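Local structure of putative isomerase (Streptomyces coelicolor A3, 2OQH) at residues R62-D66 against F78-Q82. The protein is a putative enolase-superfamily isomerase that may catalyse the dehydration of D-glucarate to 5-dehydro-4-deoxy-D-glucarate. Sequence-based numbering, arbitrary orientation.
Sequences RMAPD and FHRKQ
Asp66 OD1 faces Lys81 NZ in a long salt bridge of 4.0 Å. The methylene before the charge comes closer, with Lys81 CE 3.4 Å from Asp66 OD1. The lysine chain leaves its helix with CG anti to the backbone N (chi1 -169°) and stays extended as far as CE, reaching the carboxylate before the last bond turns. Near the surface, where Lys81 is exposed, a long, flexible base suits an acid, since the attraction, probably weakened by solvent, needs no exact geometry. Deeper in, just past helix 75-81, the flexible Gln82 side chain folds at chi2 (-61°) and packs its amide against Met63, whose CG lies 3.4 Å from Gln82 OE1. Gln82 NE2 stays 4.0 Å from both CB and OD2 of Asp66, too far for a hydrogen bond, and this buried nitrogen has no partner in the model. Cutting Gln82 back to an alanine is likely to open a gap beside Met63 SE and leave that chain freer to shift. Met63, present as selenomethionine, has an unbranched chain that bends at chi3 (-60°), bringing SE obliquely to Phe78, 4.4 Å from CZ, in a Met-aromatic contact. Ile97 of helix 85-112 touches both residues, closing a small apolar cluster. The ends of helices 54-63 and 75-81 thus meet beside helix 85-112, within the N-terminal domain characteristic of the mandelate racemase/muconate lactonizing enzyme family, where a three-stranded antiparallel sheet is followed by helices.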
loop_
_atom_site.group_PDB
_atom_site.type_symbol
_atom_site.label_atom_id
_atom_site.label_comp_id
_atom_site.label_asym_id
_atom_site.label_seq_id
_atom_site.Cartn_x
_atom_site.Cartn_y
_atom_site.Cartn_z
ATOM N N ARG A 62 -9.089 21.600 5.978
ATOM C CA ARG A 62 -8.822 22.839 5.253
ATOM C C ARG A 62 -9.335 22.739 3.815
ATOM O O ARG A 62 -9.472 23.753 3.131
ATOM C CB ARG A 62 -7.317 23.180 5.264
ATOM C CG ARG A 62 -6.820 23.755 6.605
ATOM C CD ARG A 62 -5.392 24.299 6.522
ATOM N NE ARG A 62 -4.993 25.000 7.753
ATOM C CZ ARG A 62 -3.818 25.609 7.933
ATOM N NH1 ARG A 62 -2.902 25.611 6.963
ATOM N NH2 ARG A 62 -3.552 26.224 9.082
HETATM N N MSE A 63 -9.632 21.520 3.361
HETATM C CA MSE A 63 -10.134 21.310 2.001
HETATM C C MSE A 63 -11.656 21.133 1.990
HETATM O O MSE A 63 -12.306 21.340 0.963
HETATM C CB MSE A 63 -9.486 20.067 1.352
HETATM C CG MSE A 63 -7.976 20.148 1.103
HETATM SE SE MSE A 63 -7.318 18.652 -0.005
HETATM C CE MSE A 63 -7.834 17.179 1.146
ATOM N N ALA A 64 -12.207 20.750 3.139
ATOM C CA ALA A 64 -13.639 20.513 3.303
ATOM C C ALA A 64 -14.557 21.614 2.773
ATOM O O ALA A 64 -15.495 21.341 2.024
ATOM C CB ALA A 64 -13.947 20.261 4.778
ATOM N N PRO A 65 -14.310 22.873 3.161
ATOM C CA PRO A 65 -15.181 23.944 2.667
ATOM C C PRO A 65 -15.290 23.965 1.143
ATOM O O PRO A 65 -16.336 24.303 0.597
ATOM C CB PRO A 65 -14.521 25.210 3.213
ATOM C CG PRO A 65 -13.858 24.737 4.474
ATOM C CD PRO A 65 -13.265 23.408 4.051
ATOM N N ASP A 66 -14.208 23.599 0.465
ATOM C CA ASP A 66 -14.188 23.599 -0.999
ATOM C C ASP A 66 -15.016 22.479 -1.645
ATOM O O ASP A 66 -15.299 22.537 -2.843
ATOM C CB ASP A 66 -12.739 23.519 -1.515
ATOM C CG ASP A 66 -11.960 24.817 -1.309
ATOM O OD1 ASP A 66 -12.459 25.901 -1.704
ATOM O OD2 ASP A 66 -10.828 24.752 -0.766
ATOM N N PHE A 78 -11.984 18.208 -8.568
ATOM C CA PHE A 78 -11.459 18.227 -7.206
ATOM C C PHE A 78 -9.930 18.164 -7.152
ATOM O O PHE A 78 -9.284 18.979 -6.490
ATOM C CB PHE A 78 -12.028 17.055 -6.410
ATOM C CG PHE A 78 -11.358 16.852 -5.086
ATOM C CD1 PHE A 78 -11.362 17.862 -4.131
ATOM C CD2 PHE A 78 -10.699 15.661 -4.801
ATOM C CE1 PHE A 78 -10.711 17.688 -2.900
ATOM C CE2 PHE A 78 -10.046 15.479 -3.573
ATOM C CZ PHE A 78 -10.054 16.496 -2.626
ATOM N N HIS A 79 -9.354 17.178 -7.828
ATOM C CA HIS A 79 -7.905 17.033 -7.841
ATOM C C HIS A 79 -7.219 18.265 -8.410
ATOM O O HIS A 79 -6.235 18.740 -7.848
ATOM C CB HIS A 79 -7.500 15.794 -8.635
ATOM C CG HIS A 79 -7.744 14.513 -7.904
ATOM N ND1 HIS A 79 -7.003 14.133 -6.805
ATOM C CD2 HIS A 79 -8.676 13.549 -8.083
ATOM C CE1 HIS A 79 -7.471 12.989 -6.337
ATOM N NE2 HIS A 79 -8.487 12.613 -7.095
ATOM N N ARG A 80 -7.733 18.796 -9.514
ATOM C CA ARG A 80 -7.119 19.981 -10.104
ATOM C C ARG A 80 -7.178 21.123 -9.089
ATOM O O ARG A 80 -6.218 21.864 -8.907
ATOM C CB ARG A 80 -7.836 20.370 -11.401
ATOM C CG ARG A 80 -7.662 19.355 -12.547
ATOM C CD ARG A 80 -6.240 19.328 -13.136
ATOM N NE ARG A 80 -5.931 20.573 -13.844
ATOM C CZ ARG A 80 -4.776 20.838 -14.448
ATOM N NH1 ARG A 80 -3.787 19.943 -14.445
ATOM N NH2 ARG A 80 -4.600 22.011 -15.050
ATOM N N LYS A 81 -8.301 21.243 -8.396
ATOM C CA LYS A 81 -8.453 22.295 -7.404
ATOM C C LYS A 81 -7.421 22.194 -6.267
ATOM O O LYS A 81 -6.985 23.212 -5.720
ATOM C CB LYS A 81 -9.875 22.253 -6.832
ATOM C CG LYS A 81 -10.242 23.452 -5.986
ATOM C CD LYS A 81 -11.732 23.477 -5.687
ATOM C CE LYS A 81 -12.102 24.728 -4.911
ATOM N NZ LYS A 81 -11.646 25.975 -5.609
ATOM N N GLN A 82 -7.020 20.975 -5.918
ATOM C CA GLN A 82 -6.063 20.779 -4.826
ATOM C C GLN A 82 -4.660 20.390 -5.296
ATOM O O GLN A 82 -3.873 19.853 -4.514
ATOM C CB GLN A 82 -6.571 19.687 -3.881
ATOM C CG GLN A 82 -8.025 19.820 -3.451
ATOM C CD GLN A 82 -8.301 21.100 -2.694
ATOM O OE1 GLN A 82 -7.447 21.599 -1.960
ATOM N NE2 GLN A 82 -9.503 21.633 -2.857
#